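Local atomic coordinates of putative alpha-ketoglutarate-dependent taurine dioxygenase (Burkholderia xenovorans, PDB entry 5HSX), a protein that probably acts as an iron-dependent dioxygenase of the TfdA family that uses 2-oxoglutarate as co-substrate. Residues G148-A158 and V247-W258. Residues are numbered along the deposited sequence; the frame is centred on the assembly and turned at random.
Sequences GDTQWTNLVAA and VTRPEFTVRFKW. With EDO (1,2-ethanediol), chain O.
Phe252 lays one ring face against the first turn of helix 155-161, where Ala158 CA makes a CH-pi contact 3.9 Å from the ring centroid and 14° off its normal. Ala157 CB touches the same ring at CD1, while Glu251 CG covers the opposite face. Beside this packing Ala158 CB meets Val247 CG1 at 3.9 Å. On the sheet face that carries Trp152, Val254 and Phe256, the indole rim of Trp152 reaches diagonally past its partner Val254, CZ3 lying 3.8 Å from Phe256 CB; Trp266 of the larger sheet also meets this indole. Strands 150-154 and 253-256 run antiparallel, with Thr150-Phe256 and Trp152-Val254 as hydrogen-bonded pairs. They form one side of the smaller sheet of the double-stranded beta-helix (jelly-roll) core expected of TfdA-family dioxygenases; strand 271-274, on the other side of 150-154, contributes His273 to the sodium site. With OG1 anti to the backbone N (chi1 -175°), Thr153 turns its hydroxyl toward the chain entering strand 253-256 and gives the proton to Val247 O at 2.7 Å. Asn154 caps the helix by accepting from Ala157 N at OD1. Farther along, Trp258 NE1 points in its ring plane at Thr150 OG1, 2.8 Å away and nearly straight at 165°. At the edge of this chain's sheet, where a second subunit packs against Arg255, that extended side chain reaches Asp149, NE bonding the anti lone pair of OD2 at 2.9 Å in a salt bridge, with carboxylate and guanidinium steeply inclined to each other. A water joins Asp149 OD1 to Trp258 N, and 1,2-ethanediol lies over a guanidinium face while accepting from Gln151 NE2.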
ATOM      1  N   GLY B 148       2.099  10.439  -5.988  1.00 24.90           N
ATOM      2  CA  GLY B 148       2.700   9.722  -7.092  1.00 23.95           C
ATOM      3  C   GLY B 148       3.480   8.473  -6.743  1.00 24.44           C
ATOM      4  O   GLY B 148       4.296   8.035  -7.561  1.00 25.44           O
ATOM      5  N   ASP B 149       3.272   7.891  -5.559  1.00 21.96           N
ATOM      6  CA  ASP B 149       3.983   6.674  -5.186  1.00 20.65           C
ATOM      7  C   ASP B 149       3.587   5.517  -6.103  1.00 23.15           C
ATOM      8  O   ASP B 149       2.471   5.465  -6.621  1.00 22.84           O
ATOM      9  CB  ASP B 149       3.683   6.284  -3.732  1.00 22.05           C
ATOM     10  CG  ASP B 149       4.232   7.275  -2.702  1.00 23.58           C
ATOM     11  OD1 ASP B 149       4.837   8.314  -3.066  1.00 21.39           O
ATOM     12  OD2 ASP B 149       4.016   7.007  -1.501  1.00 23.54           O
ATOM     13  N   THR B 150       4.515   4.577  -6.289  1.00 18.83           N
ATOM     14  CA  THR B 150       4.282   3.358  -7.054  1.00 22.16           C
ATOM     15  C   THR B 150       4.329   2.164  -6.108  1.00 23.05           C
ATOM     16  O   THR B 150       5.064   2.171  -5.114  1.00 20.48           O
ATOM     17  CB  THR B 150       5.339   3.186  -8.168  1.00 19.51           C
ATOM     18  OG1 THR B 150       5.398   4.376  -8.967  1.00 23.38           O
ATOM     19  CG2 THR B 150       5.007   1.997  -9.071  1.00 20.71           C
ATOM     20  N   GLN B 151       3.539   1.132  -6.412  1.00 18.19           N
ATOM     21  CA  GLN B 151       3.567  -0.093  -5.627  1.00 18.17           C
ATOM     22  C   GLN B 151       3.815  -1.295  -6.526  1.00 18.29           C
ATOM     23  O   GLN B 151       3.436  -1.309  -7.701  1.00 18.54           O
ATOM     24  CB  GLN B 151       2.269  -0.318  -4.846  1.00 17.33           C
ATOM     25  CG  GLN B 151       1.849   0.878  -3.979  1.00 18.28           C
ATOM     26  CD  GLN B 151       0.802   0.505  -2.954  1.00 24.01           C
ATOM     27  OE1 GLN B 151       0.920  -0.515  -2.282  1.00 22.52           O
ATOM     28  NE2 GLN B 151      -0.230   1.347  -2.816  1.00 21.22           N
ATOM     29  N   TRP B 152       4.440  -2.316  -5.943  1.00 16.38           N
ATOM     30  CA  TRP B 152       4.655  -3.597  -6.594  1.00 15.92           C
ATOM     31  C   TRP B 152       4.150  -4.716  -5.691  1.00 15.83           C
ATOM     32  O   TRP B 152       4.144  -4.589  -4.462  1.00 17.82           O
ATOM     33  CB  TRP B 152       6.153  -3.853  -6.904  1.00 18.38           C
ATOM     34  CG  TRP B 152       6.730  -3.029  -8.029  1.00 16.67           C
ATOM     35  CD1 TRP B 152       6.984  -3.446  -9.310  1.00 20.44           C
ATOM     36  CD2 TRP B 152       7.150  -1.663  -7.961  1.00 18.51           C
ATOM     37  NE1 TRP B 152       7.520  -2.417 -10.046  1.00 20.15           N
ATOM     38  CE2 TRP B 152       7.635  -1.311  -9.241  1.00 20.29           C
ATOM     39  CE3 TRP B 152       7.163  -0.704  -6.945  1.00 20.40           C
ATOM     40  CZ2 TRP B 152       8.129  -0.036  -9.528  1.00 19.66           C
ATOM     41  CZ3 TRP B 152       7.648   0.572  -7.238  1.00 19.76           C
ATOM     42  CH2 TRP B 152       8.126   0.886  -8.513  1.00 21.36           C
ATOM     43  N   THR B 153       3.772  -5.837  -6.298  1.00 16.57           N
ATOM     44  CA  THR B 153       3.409  -7.005  -5.519  1.00 16.15           C
ATOM     45  C   THR B 153       4.175  -8.217  -6.032  1.00 17.55           C
ATOM     46  O   THR B 153       4.513  -8.302  -7.212  1.00 17.42           O
ATOM     47  CB  THR B 153       1.908  -7.257  -5.544  1.00 18.11           C
ATOM     48  OG1 THR B 153       1.610  -8.352  -4.671  1.00 21.74           O
ATOM     49  CG2 THR B 153       1.409  -7.549  -6.983  1.00 16.96           C
ATOM     50  N   ASN B 154       4.441  -9.150  -5.118  1.00 15.68           N
ATOM     51  CA  ASN B 154       5.304 -10.301  -5.377  1.00 15.55           C
ATOM     52  C   ASN B 154       4.420 -11.476  -5.789  1.00 18.03           C
ATOM     53  O   ASN B 154       3.776 -12.102  -4.948  1.00 18.49           O
ATOM     54  CB  ASN B 154       6.120 -10.604  -4.122  1.00 17.26           C
ATOM     55  CG  ASN B 154       7.042 -11.786  -4.280  1.00 21.04           C
ATOM     56  OD1 ASN B 154       6.874 -12.614  -5.175  1.00 17.63           O
ATOM     57  ND2 ASN B 154       8.021 -11.881  -3.392  1.00 18.93           N
ATOM     58  N   LEU B 155       4.400 -11.790  -7.093  1.00 14.25           N
ATOM     59  CA  LEU B 155       3.534 -12.858  -7.594  1.00 18.87           C
ATOM     60  C   LEU B 155       4.035 -14.247  -7.215  1.00 18.05           C
ATOM     61  O   LEU B 155       3.258 -15.209  -7.259  1.00 17.74           O
ATOM     62  CB  LEU B 155       3.412 -12.759  -9.116  1.00 17.00           C
ATOM     63  CG  LEU B 155       2.822 -11.418  -9.596  1.00 20.22           C
ATOM     64  CD1 LEU B 155       2.714 -11.423 -11.120  1.00 25.57           C
ATOM     65  CD2 LEU B 155       1.483 -11.181  -8.970  1.00 20.49           C
ATOM     66  N   VAL B 156       5.308 -14.375  -6.863  1.00 16.18           N
ATOM     67  CA  VAL B 156       5.835 -15.674  -6.445  1.00 17.04           C
ATOM     68  C   VAL B 156       5.398 -15.976  -5.019  1.00 17.94           C
ATOM     69  O   VAL B 156       4.883 -17.063  -4.719  1.00 18.68           O
ATOM     70  CB  VAL B 156       7.366 -15.697  -6.582  1.00 18.36           C
ATOM     71  CG1 VAL B 156       7.934 -16.953  -5.926  1.00 23.13           C
ATOM     72  CG2 VAL B 156       7.779 -15.636  -8.067  1.00 15.86           C
ATOM     73  N   ALA B 157       5.579 -15.002  -4.125  1.00 18.25           N
ATOM     74  CA  ALA B 157       5.038 -15.123  -2.772  1.00 18.98           C
ATOM     75  C   ALA B 157       3.537 -15.388  -2.805  1.00 16.97           C
ATOM     76  O   ALA B 157       3.031 -16.239  -2.055  1.00 17.51           O
ATOM     77  CB  ALA B 157       5.350 -13.859  -1.968  1.00 19.14           C
ATOM     78  N   ALA B 158       2.804 -14.668  -3.665  1.00 16.92           N
ATOM     79  CA  ALA B 158       1.360 -14.864  -3.738  1.00 19.71           C
ATOM     80  C   ALA B 158       1.018 -16.292  -4.153  1.00 15.64           C
ATOM     81  O   ALA B 158       0.150 -16.931  -3.548  1.00 15.51           O
ATOM     82  CB  ALA B 158       0.733 -13.855  -4.700  1.00 17.67           C
ATOM     83  N   VAL B 247      -3.627 -11.450  -4.624  1.00 16.00           N
ATOM     84  CA  VAL B 247      -2.321 -10.899  -4.991  1.00 16.00           C
ATOM     85  C   VAL B 247      -2.143  -9.466  -4.536  1.00 18.16           C
ATOM     86  O   VAL B 247      -1.017  -8.963  -4.557  1.00 19.03           O
ATOM     87  CB  VAL B 247      -2.016 -10.922  -6.509  1.00 17.59           C
ATOM     88  CG1 VAL B 247      -2.005 -12.339  -7.039  1.00 24.77           C
ATOM     89  CG2 VAL B 247      -2.965  -9.998  -7.299  1.00 13.80           C
ATOM     90  N   THR B 248      -3.219  -8.790  -4.143  1.00 15.30           N
ATOM     91  CA  THR B 248      -3.106  -7.431  -3.658  1.00 17.61           C
ATOM     92  C   THR B 248      -3.082  -7.353  -2.138  1.00 18.95           C
ATOM     93  O   THR B 248      -3.168  -6.247  -1.591  1.00 20.78           O
ATOM     94  CB  THR B 248      -4.240  -6.550  -4.233  1.00 19.30           C
ATOM     95  OG1 THR B 248      -5.515  -7.166  -4.030  1.00 20.67           O
ATOM     96  CG2 THR B 248      -4.031  -6.350  -5.730  1.00 19.90           C
ATOM     97  N   ARG B 249      -2.935  -8.481  -1.440  1.00 16.39           N
ATOM     98  CA  ARG B 249      -2.832  -8.413   0.015  1.00 17.88           C
ATOM     99  C   ARG B 249      -1.555  -7.673   0.414  1.00 16.47           C
ATOM    100  O   ARG B 249      -0.510  -7.848  -0.226  1.00 17.24           O
ATOM    101  CB  ARG B 249      -2.874  -9.813   0.641  1.00 18.42           C
ATOM    102  CG  ARG B 249      -4.298 -10.392   0.577  1.00 24.51           C
ATOM    103  CD  ARG B 249      -4.690 -11.154   1.822  1.00 39.62           C
ATOM    104  NE  ARG B 249      -3.844 -12.325   2.038  1.00 45.67           N
ATOM    105  CZ  ARG B 249      -4.062 -13.529   1.510  1.00 49.18           C
ATOM    106  NH1 ARG B 249      -3.217 -14.517   1.795  1.00 43.25           N
ATOM    107  NH2 ARG B 249      -5.111 -13.752   0.697  1.00 24.23           N
ATOM    108  N   PRO B 250      -1.620  -6.807   1.438  1.00 20.30           N
ATOM    109  CA  PRO B 250      -0.464  -5.958   1.790  1.00 19.38           C
ATOM    110  C   PRO B 250       0.811  -6.721   2.076  1.00 19.94           C
ATOM    111  O   PRO B 250       1.904  -6.186   1.848  1.00 20.37           O
ATOM    112  CB  PRO B 250      -0.952  -5.208   3.046  1.00 25.69           C
ATOM    113  CG  PRO B 250      -2.432  -5.224   2.953  1.00 28.73           C
ATOM    114  CD  PRO B 250      -2.810  -6.507   2.254  1.00 21.26           C
ATOM    115  N   GLU B 251       0.711  -7.952   2.578  1.00 19.25           N
ATOM    116  CA  GLU B 251       1.911  -8.722   2.886  1.00 24.60           C
ATOM    117  C   GLU B 251       2.754  -9.014   1.651  1.00 25.45           C
ATOM    118  O   GLU B 251       3.939  -9.347   1.793  1.00 22.13           O
ATOM    119  CB  GLU B 251       1.528 -10.034   3.561  1.00 25.23           C
ATOM    120  CG  GLU B 251       0.920 -11.038   2.601  1.00 34.65           C
ATOM    121  CD  GLU B 251       0.053 -12.076   3.293  1.00 53.28           C
ATOM    122  OE1 GLU B 251      -1.132 -11.772   3.565  1.00 56.72           O
ATOM    123  OE2 GLU B 251       0.553 -13.193   3.560  1.00 45.95           O
ATOM    124  N   PHE B 252       2.183  -8.915   0.446  1.00 19.70           N
ATOM    125  CA  PHE B 252       2.933  -9.188  -0.778  1.00 18.88           C
ATOM    126  C   PHE B 252       3.489  -7.924  -1.425  1.00 21.43           C
ATOM    127  O   PHE B 252       4.148  -8.029  -2.460  1.00 16.95           O
ATOM    128  CB  PHE B 252       2.058  -9.927  -1.816  1.00 17.63           C
ATOM    129  CG  PHE B 252       1.438 -11.198  -1.306  1.00 18.22           C
ATOM    130  CD1 PHE B 252       2.217 -12.159  -0.667  1.00 23.59           C
ATOM    131  CD2 PHE B 252       0.075 -11.430  -1.459  1.00 18.09           C
ATOM    132  CE1 PHE B 252       1.646 -13.333  -0.187  1.00 22.81           C
ATOM    133  CE2 PHE B 252      -0.509 -12.597  -0.979  1.00 20.42           C
ATOM    134  CZ  PHE B 252       0.284 -13.553  -0.341  1.00 22.87           C
ATOM    135  N   THR B 253       3.269  -6.740  -0.842  1.00 18.60           N
ATOM    136  CA  THR B 253       3.500  -5.492  -1.561  1.00 19.02           C
ATOM    137  C   THR B 253       4.624  -4.655  -0.959  1.00 17.05           C
ATOM    138  O   THR B 253       5.000  -4.805   0.205  1.00 18.48           O
ATOM    139  CB  THR B 253       2.232  -4.612  -1.616  1.00 22.09           C
ATOM    140  OG1 THR B 253       1.947  -4.079  -0.312  1.00 19.93           O
ATOM    141  CG2 THR B 253       1.050  -5.413  -2.131  1.00 23.31           C
ATOM    142  N   VAL B 254       5.142  -3.748  -1.786  1.00 16.87           N
ATOM    143  CA  VAL B 254       6.032  -2.680  -1.337  1.00 17.20           C
ATOM    144  C   VAL B 254       5.613  -1.387  -2.028  1.00 20.69           C
ATOM    145  O   VAL B 254       5.172  -1.401  -3.181  1.00 19.78           O
ATOM    146  CB  VAL B 254       7.520  -3.018  -1.617  1.00 19.94           C
ATOM    147  CG1 VAL B 254       7.803  -3.080  -3.135  1.00 20.88           C
ATOM    148  CG2 VAL B 254       8.439  -2.012  -0.922  1.00 24.33           C
ATOM    149  N   ARG B 255       5.732  -0.271  -1.309  1.00 17.06           N
ATOM    150  CA  ARG B 255       5.403   1.056  -1.814  1.00 16.60           C
ATOM    151  C   ARG B 255       6.672   1.897  -1.886  1.00 20.04           C
ATOM    152  O   ARG B 255       7.526   1.821  -0.995  1.00 21.99           O
ATOM    153  CB  ARG B 255       4.355   1.718  -0.906  1.00 15.97           C
ATOM    154  CG  ARG B 255       3.889   3.108  -1.340  1.00 17.02           C
ATOM    155  CD  ARG B 255       2.665   3.494  -0.524  1.00 17.18           C
ATOM    156  NE  ARG B 255       2.247   4.863  -0.793  1.00 19.11           N
ATOM    157  CZ  ARG B 255       1.070   5.360  -0.425  1.00 20.43           C
ATOM    158  NH1 ARG B 255       0.193   4.587   0.197  1.00 18.94           N
ATOM    159  NH2 ARG B 255       0.766   6.633  -0.698  1.00 21.70           N
ATOM    160  N   PHE B 256       6.794   2.705  -2.945  1.00 19.81           N
ATOM    161  CA  PHE B 256       7.999   3.482  -3.222  1.00 18.34           C
ATOM    162  C   PHE B 256       7.610   4.939  -3.408  1.00 21.90           C
ATOM    163  O   PHE B 256       6.779   5.254  -4.265  1.00 20.93           O
ATOM    164  CB  PHE B 256       8.702   2.958  -4.479  1.00 19.87           C
ATOM    165  CG  PHE B 256      10.031   3.609  -4.773  1.00 22.66           C
ATOM    166  CD1 PHE B 256      11.130   3.376  -3.960  1.00 24.60           C
ATOM    167  CD2 PHE B 256      10.193   4.401  -5.894  1.00 22.73           C
ATOM    168  CE1 PHE B 256      12.360   3.952  -4.249  1.00 22.20           C
ATOM    169  CE2 PHE B 256      11.422   4.969  -6.197  1.00 23.31           C
ATOM    170  CZ  PHE B 256      12.507   4.742  -5.375  1.00 23.34           C
ATOM    171  N   LYS B 257       8.217   5.822  -2.629  1.00 20.70           N
ATOM    172  CA  LYS B 257       8.026   7.253  -2.800  1.00 21.57           C
ATOM    173  C   LYS B 257       9.192   7.795  -3.608  1.00 21.84           C
ATOM    174  O   LYS B 257      10.349   7.710  -3.176  1.00 22.44           O
ATOM    175  CB  LYS B 257       7.904   7.977  -1.459  1.00 22.06           C
ATOM    176  CG  LYS B 257       7.731   9.483  -1.639  1.00 19.85           C
ATOM    177  CD  LYS B 257       7.381  10.163  -0.327  1.00 22.52           C
ATOM    178  CE  LYS B 257       7.021  11.637  -0.544  1.00 24.67           C
ATOM    179  NZ  LYS B 257       8.147  12.457  -1.089  1.00 26.57           N
ATOM    180  N   TRP B 258       8.882   8.334  -4.784  1.00 22.56           N
ATOM    181  CA  TRP B 258       9.900   8.796  -5.716  1.00 22.71           C
ATOM    182  C   TRP B 258      10.578  10.070  -5.237  1.00 23.52           C
ATOM    183  O   TRP B 258       9.997  10.890  -4.521  1.00 25.73           O
ATOM    184  CB  TRP B 258       9.284   9.049  -7.093  1.00 22.27           C
ATOM    185  CG  TRP B 258       8.850   7.797  -7.755  1.00 21.33           C
ATOM    186  CD1 TRP B 258       7.657   7.153  -7.598  1.00 20.01           C
ATOM    187  CD2 TRP B 258       9.618   7.010  -8.671  1.00 20.20           C
ATOM    188  NE1 TRP B 258       7.636   6.011  -8.365  1.00 21.87           N
ATOM    189  CE2 TRP B 258       8.827   5.908  -9.036  1.00 21.05           C
ATOM    190  CE3 TRP B 258      10.896   7.140  -9.224  1.00 26.34           C
ATOM    191  CZ2 TRP B 258       9.272   4.932  -9.925  1.00 22.49           C
ATOM    192  CZ3 TRP B 258      11.335   6.176 -10.112  1.00 21.84           C
ATOM    193  CH2 TRP B 258      10.527   5.079 -10.449  1.00 24.59           C
TER
HETATM  194  C1  EDO O 403      -1.219   5.949  -3.857  1.00 42.81           C
HETATM  195  O1  EDO O 403      -1.347   6.360  -5.225  1.00 56.54           O
HETATM  196  C2  EDO O 403      -0.238   4.783  -3.748  1.00 38.09           C
HETATM  197  O2  EDO O 403      -0.744   3.664  -4.488  1.00 29.91           O
HETATM  198  O   HOH W   1       6.282   9.343  -5.156  1.00 24.66           O
HETATM  199  O   HOH W   2       1.478   8.631  -3.031  1.00 29.67           O